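Local coordinates for protein superoxide dismutase [Ni] (PDB 1T6U) that uses a nickel ion to disproportionate superoxide into hydrogen peroxide and molecular oxygen, working as a homohexamer built from four-helix-bundle subunits, at residues V8-Q13 with I110-K115; N79-A84 with D102-I107. The protein carries 1 engineered substitution. One frame throughout, in Å; residues are numbered along the deposited sequence.

Contact 1: residues V8-Q13 with I110-K115; sequences VYDPAQ and IFWETK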
loop_
_atom_site.group_PDB
_atom_site.type_symbol
_atom_site.label_atom_id
_atom_site.label_comp_id
_atom_site.label_asym_id
_atom_site.label_seq_id
_atom_site.Cartn_x
_atom_site.Cartn_y
_atom_site.Cartn_z
ATOM N N VAL A 8 -17.202 -13.765 2.320
ATOM C CA VAL A 8 -16.918 -13.442 3.717
ATOM C C VAL A 8 -17.043 -11.933 3.949
ATOM O O VAL A 8 -16.322 -11.154 3.348
ATOM C CB VAL A 8 -15.517 -13.918 4.138
ATOM C CG1 VAL A 8 -15.197 -13.562 5.586
ATOM C CG2 VAL A 8 -15.416 -15.419 3.981
ATOM N N TYR A 9 -17.971 -11.574 4.815
ATOM C CA TYR A 9 -18.136 -10.184 5.230
ATOM C C TYR A 9 -18.489 -10.075 6.692
ATOM O O TYR A 9 -19.171 -10.934 7.238
ATOM C CB TYR A 9 -19.287 -9.466 4.498
ATOM C CG TYR A 9 -19.156 -9.442 2.996
ATOM C CD1 TYR A 9 -19.621 -10.493 2.242
ATOM C CD2 TYR A 9 -18.549 -8.378 2.372
ATOM C CE1 TYR A 9 -19.480 -10.442 0.870
ATOM C CE2 TYR A 9 -18.411 -8.317 1.013
ATOM C CZ TYR A 9 -18.882 -9.371 0.277
ATOM O OH TYR A 9 -18.765 -9.347 -1.093
ATOM N N ASP A 10 -18.080 -8.976 7.327
ATOM C CA ASP A 10 -18.503 -8.677 8.686
ATOM C C ASP A 10 -18.252 -7.199 8.916
ATOM O O ASP A 10 -17.106 -6.753 8.755
ATOM C CB ASP A 10 -17.776 -9.526 9.702
ATOM C CG ASP A 10 -18.383 -9.505 11.080
ATOM O OD1 ASP A 10 -18.877 -8.451 11.487
ATOM O OD2 ASP A 10 -18.384 -10.534 11.796
ATOM N N PRO A 11 -19.283 -6.447 9.282
ATOM C CA PRO A 11 -19.096 -5.051 9.651
ATOM C C PRO A 11 -18.109 -4.842 10.796
ATOM O O PRO A 11 -17.659 -3.699 10.962
ATOM C CB PRO A 11 -20.476 -4.596 10.088
ATOM C CG PRO A 11 -21.409 -5.523 9.425
ATOM C CD PRO A 11 -20.706 -6.843 9.373
ATOM N N ALA A 12 -17.730 -5.857 11.540
ATOM C CA ALA A 12 -16.677 -5.759 12.526
ATOM C C ALA A 12 -15.373 -5.220 11.989
ATOM O O ALA A 12 -14.610 -4.605 12.719
ATOM C CB ALA A 12 -16.345 -7.147 13.040
ATOM N N GLN A 13 -15.033 -5.406 10.711
ATOM C CA GLN A 13 -13.803 -4.854 10.160
ATOM C C GLN A 13 -13.847 -3.332 10.239
ATOM O O GLN A 13 -12.885 -2.729 10.712
ATOM C CB GLN A 13 -13.540 -5.323 8.714
ATOM C CG GLN A 13 -13.452 -6.831 8.540
ATOM C CD GLN A 13 -12.891 -7.192 7.177
ATOM O OE1 GLN A 13 -13.598 -7.184 6.138
ATOM N NE2 GLN A 13 -11.607 -7.536 7.144
ATOM N N ILE A 110 -28.699 -3.812 10.096
ATOM C CA ILE A 110 -29.261 -4.201 8.778
ATOM C C ILE A 110 -28.536 -5.414 8.202
ATOM O O ILE A 110 -29.135 -6.409 7.788
ATOM C CB ILE A 110 -29.249 -2.974 7.854
ATOM C CG1 ILE A 110 -30.194 -1.863 8.382
ATOM C CG2 ILE A 110 -29.547 -3.307 6.416
ATOM C CD1 ILE A 110 -30.152 -0.594 7.570
ATOM N N PHE A 111 -27.183 -5.342 8.212
ATOM C CA PHE A 111 -26.373 -6.471 7.769
ATOM C C PHE A 111 -26.875 -7.787 8.363
ATOM O O PHE A 111 -27.181 -8.771 7.679
ATOM C CB PHE A 111 -24.907 -6.194 8.086
ATOM C CG PHE A 111 -24.004 -7.350 7.676
ATOM C CD1 PHE A 111 -23.502 -7.443 6.400
ATOM C CD2 PHE A 111 -23.681 -8.382 8.558
ATOM C CE1 PHE A 111 -22.689 -8.513 6.028
ATOM C CE2 PHE A 111 -22.846 -9.427 8.204
ATOM C CZ PHE A 111 -22.361 -9.516 6.911
ATOM N N TRP A 112 -26.939 -7.843 9.696
ATOM C CA TRP A 112 -27.308 -9.137 10.337
ATOM C C TRP A 112 -28.754 -9.468 10.049
ATOM O O TRP A 112 -29.044 -10.657 9.934
ATOM C CB TRP A 112 -26.929 -9.160 11.828
ATOM C CG TRP A 112 -25.423 -9.211 11.943
ATOM C CD1 TRP A 112 -24.576 -8.191 12.356
ATOM C CD2 TRP A 112 -24.615 -10.332 11.624
ATOM N NE1 TRP A 112 -23.295 -8.643 12.301
ATOM C CE2 TRP A 112 -23.283 -9.944 11.865
ATOM C CE3 TRP A 112 -24.868 -11.625 11.164
ATOM C CZ2 TRP A 112 -22.199 -10.809 11.659
ATOM C CZ3 TRP A 112 -23.802 -12.465 10.967
ATOM C CH2 TRP A 112 -22.483 -12.063 11.213
ATOM N N GLU A 113 -29.647 -8.515 9.901
ATOM C CA GLU A 113 -31.019 -8.896 9.463
ATOM C C GLU A 113 -30.986 -9.601 8.112
ATOM O O GLU A 113 -31.617 -10.616 7.835
ATOM C CB GLU A 113 -31.917 -7.661 9.388
ATOM C CG GLU A 113 -32.262 -7.145 10.759
ATOM C CD GLU A 113 -33.142 -5.911 10.819
ATOM O OE1 GLU A 113 -33.606 -5.428 9.770
ATOM O OE2 GLU A 113 -33.399 -5.416 11.942
ATOM N N THR A 114 -30.160 -9.039 7.195
ATOM C CA THR A 114 -30.068 -9.670 5.873
ATOM C C THR A 114 -29.373 -11.044 5.880
ATOM O O THR A 114 -29.514 -11.769 4.893
ATOM C CB THR A 114 -29.380 -8.768 4.826
ATOM O OG1 THR A 114 -27.985 -8.658 5.149
ATOM C CG2 THR A 114 -29.958 -7.375 4.816
ATOM N N LYS A 115 -28.660 -11.474 6.901
ATOM C CA LYS A 115 -28.011 -12.754 7.018
ATOM C C LYS A 115 -28.962 -13.846 7.551
ATOM O O LYS A 115 -28.624 -15.003 7.499
ATOM C CB LYS A 115 -26.844 -12.610 7.987
ATOM C CG LYS A 115 -25.707 -11.837 7.390
ATOM C CD LYS A 115 -24.870 -12.652 6.398
ATOM C CE LYS A 115 -23.895 -13.558 7.127
ATOM N NZ LYS A 115 -23.103 -14.396 6.167
HETATM O O HOH W 1 -21.071 -12.961 4.468
HETATM O O HOH W 2 -20.295 -8.067 13.645
#
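Apolar and CH-pi packing, with no direct hydrogen bond across it, seats Y9, D10 and P11 of the N-terminal arm, just before helix 12-30, on F111 and W112 in the last turns of helix 94-115. P11 lies over one face of F111: its CD is 3.6 Å from the ring centroid and 19° off the ring normal. F111 can offer that face because its CG stands anti to the backbone N (chi1 179°), which swings the ring out toward the arm. Farther along the same ring, Y9 CB meets F111 CE1 at 3.9 Å. D10 comes to the edge of W112, its OD2 3.8 Å from CZ2, with the carboxylate and indole planes 78° apart. The other oxygen, OD1, caps the helix start by accepting from A12 N at 2.8 Å, and a water joins it to W112 NE1, weakly on the indole side; NE1 also bonds weakly to D108 of its own helix. The Y9 ring turns away to meet Y62 edge-to-face, and the nearest atom of the Y9 side chain is about 5 Å from the bound nickel. The arrangement is that of an Asp-capped helix start behind the N-terminal metal-binding hook of nickel superoxide dismutase, packed against the C-terminal helix.

Contact 2: residues N79-A84 with D102-I107; sequences NDTLKA and DYIAQI
Y103 and T81 carry most of the interface between helices 74-89 and 94-115, and D80 follows them. Y103 spans the gap: its CG lies anti to the carbonyl carbon (chi1 -80°), and the ring extends along the backbone of helix 74-89. One face rests on the D80-T81 peptide, with D80 C 4.3 Å above the ring plane and over its centre. D80 CB adds a long CH-pi contact on that face, 4.2 Å from the ring centroid and 26° off the normal. Obliquely to the ring, A84 CB approaches Y103 CD1 at 3.6 Å, so successive turns of the facing helix both touch the tyrosine.

T81 slides past Y103 in the opposite direction, bringing OG1 to 3.3 Å from Y103 CB. The same oxygen is 3.5 Å from I107 CD1, where the two side chains meet tip to tip, while T81 CG2 crosses I104 at about a right angle and touches its CG1 at 3.9 Å. These are van der Waals contacts: the buried hydroxyl is hydrogen-bonded to L77 O in its own helix, which allows it to sit among apolar groups. The carboxylate of D80 likewise has a hydrogen-bond partner one turn back in its own helix, Q76 NE2 to D80 OD1. V55 of helix 34-62 touches both T81 and I107, closing the inner side.

With the axes of the two short segments 9.3 Å apart at their closest and 153° between their directions, the helices form an antiparallel pair, consistent with neighbours in the four-helix bundle of this enzyme.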
loop_
_atom_site.group_PDB
_atom_site.type_symbol
_atom_site.label_atom_id
_atom_site.label_comp_id
_atom_site.label_asym_id
_atom_site.label_seq_id
_atom_site.Cartn_x
_atom_site.Cartn_y
_atom_site.Cartn_z
ATOM N N ASN A 79 -23.710 6.633 2.953
ATOM C CA ASN A 79 -23.093 7.928 2.617
ATOM C C ASN A 79 -22.817 8.753 3.870
ATOM O O ASN A 79 -21.728 9.299 3.993
ATOM C CB ASN A 79 -23.919 8.747 1.632
ATOM C CG ASN A 79 -23.113 9.835 0.943
ATOM O OD1 ASN A 79 -23.108 10.998 1.402
ATOM N ND2 ASN A 79 -22.459 9.466 -0.146
ATOM N N ASP A 80 -23.794 8.814 4.775
ATOM C CA ASP A 80 -23.630 9.512 6.047
ATOM C C ASP A 80 -22.538 8.894 6.942
ATOM O O ASP A 80 -21.833 9.622 7.644
ATOM C CB ASP A 80 -24.951 9.503 6.819
ATOM C CG ASP A 80 -26.019 10.356 6.177
ATOM O OD1 ASP A 80 -25.699 11.098 5.232
ATOM O OD2 ASP A 80 -27.193 10.322 6.575
ATOM N N THR A 81 -22.437 7.581 6.887
ATOM C CA THR A 81 -21.375 6.926 7.643
ATOM C C THR A 81 -20.014 7.351 7.139
ATOM O O THR A 81 -19.094 7.651 7.909
ATOM C CB THR A 81 -21.516 5.406 7.495
ATOM O OG1 THR A 81 -22.814 4.968 7.961
ATOM C CG2 THR A 81 -20.499 4.656 8.336
ATOM N N LEU A 82 -19.845 7.366 5.823
ATOM C CA LEU A 82 -18.559 7.734 5.240
ATOM C C LEU A 82 -18.233 9.177 5.558
ATOM O O LEU A 82 -17.099 9.472 5.899
ATOM C CB LEU A 82 -18.548 7.467 3.731
ATOM C CG LEU A 82 -18.631 5.976 3.384
ATOM C CD1 LEU A 82 -18.760 5.756 1.883
ATOM C CD2 LEU A 82 -17.438 5.154 3.862
ATOM N N LYS A 83 -19.244 10.038 5.481
ATOM C CA LYS A 83 -19.054 11.428 5.859
ATOM C C LYS A 83 -18.692 11.569 7.333
ATOM O O LYS A 83 -17.909 12.479 7.722
ATOM C CB LYS A 83 -20.315 12.231 5.463
ATOM C CG LYS A 83 -20.387 12.498 3.964
ATOM C CD LYS A 83 -21.701 13.202 3.598
ATOM C CE LYS A 83 -21.606 13.865 2.238
ATOM N NZ LYS A 83 -21.262 12.914 1.146
ATOM N N ALA A 84 -19.253 10.731 8.192
ATOM C CA ALA A 84 -18.930 10.789 9.602
ATOM C C ALA A 84 -17.477 10.385 9.855
ATOM O O ALA A 84 -16.816 10.916 10.764
ATOM C CB ALA A 84 -19.845 9.940 10.450
ATOM N N ASP A 102 -21.748 4.913 15.801
ATOM C CA ASP A 102 -23.205 4.734 15.864
ATOM C C ASP A 102 -23.778 4.513 14.482
ATOM O O ASP A 102 -24.704 3.715 14.365
ATOM C CB ASP A 102 -23.807 5.964 16.488
ATOM C CG ASP A 102 -23.482 6.223 17.941
ATOM O OD1 ASP A 102 -23.679 7.378 18.393
ATOM O OD2 ASP A 102 -23.056 5.300 18.638
ATOM N N TYR A 103 -23.223 5.196 13.476
ATOM C CA TYR A 103 -23.643 4.903 12.109
ATOM C C TYR A 103 -23.241 3.491 11.701
ATOM O O TYR A 103 -24.057 2.752 11.104
ATOM C CB TYR A 103 -23.043 5.875 11.115
ATOM C CG TYR A 103 -23.720 7.204 11.003
ATOM C CD1 TYR A 103 -23.026 8.385 11.210
ATOM C CD2 TYR A 103 -25.067 7.269 10.645
ATOM C CE1 TYR A 103 -23.626 9.615 11.097
ATOM C CE2 TYR A 103 -25.655 8.516 10.547
ATOM C CZ TYR A 103 -24.953 9.686 10.774
ATOM O OH TYR A 103 -25.639 10.896 10.638
ATOM N N ILE A 104 -22.033 3.054 11.986
ATOM C CA ILE A 104 -21.675 1.670 11.673
ATOM C C ILE A 104 -22.618 0.687 12.346
ATOM O O ILE A 104 -22.962 -0.362 11.789
ATOM C CB ILE A 104 -20.199 1.395 12.051
ATOM C CG1 ILE A 104 -19.252 2.185 11.147
ATOM C CG2 ILE A 104 -19.894 -0.090 12.035
ATOM C CD1 ILE A 104 -17.828 2.349 11.651
ATOM N N ALA A 105 -23.039 1.013 13.580
ATOM C CA ALA A 105 -23.966 0.144 14.309
ATOM C C ALA A 105 -25.311 -0.014 13.625
ATOM O O ALA A 105 -25.920 -1.098 13.628
ATOM C CB ALA A 105 -24.140 0.659 15.746
ATOM N N GLN A 106 -25.798 1.052 13.001
ATOM C CA GLN A 106 -26.999 0.955 12.170
ATOM C C GLN A 106 -26.763 0.068 10.940
ATOM O O GLN A 106 -27.647 -0.725 10.636
ATOM C CB GLN A 106 -27.490 2.342 11.765
ATOM C CG GLN A 106 -27.798 3.276 12.906
ATOM C CD GLN A 106 -28.327 4.634 12.476
ATOM O OE1 GLN A 106 -29.101 4.712 11.511
ATOM N NE2 GLN A 106 -27.973 5.730 13.126
ATOM N N ILE A 107 -25.648 0.188 10.258
ATOM C CA ILE A 107 -25.351 -0.683 9.146
ATOM C C ILE A 107 -25.236 -2.117 9.639
ATOM O O ILE A 107 -25.738 -3.045 8.984
ATOM C CB ILE A 107 -24.077 -0.276 8.368
ATOM C CG1 ILE A 107 -24.127 1.111 7.716
ATOM C CG2 ILE A 107 -23.769 -1.354 7.328
ATOM C CD1 ILE A 107 -22.814 1.592 7.150
#

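From the N terminus, the chain passes the nickel-binding residues and then residues 8-13, which wait for their partner until the end of the fold. Contact 1 therefore closes a loop of 96 residues, mostly helical, that takes in helices 12-30, 34-62, 65-70 and 74-89 and most of helix 94-115. Contact 2 is nested inside that loop and is far more local, joining helix 74-89 to helix 94-115 across 17 intervening residues. Its centre lies about 6 Å from the centre of the chain in space, and 110-115 follows shortly after to receive the arm. Helix 94-115, shared by both, spans the 14 Å between the contact centres and links the bundle interior to the region beside the nickel site.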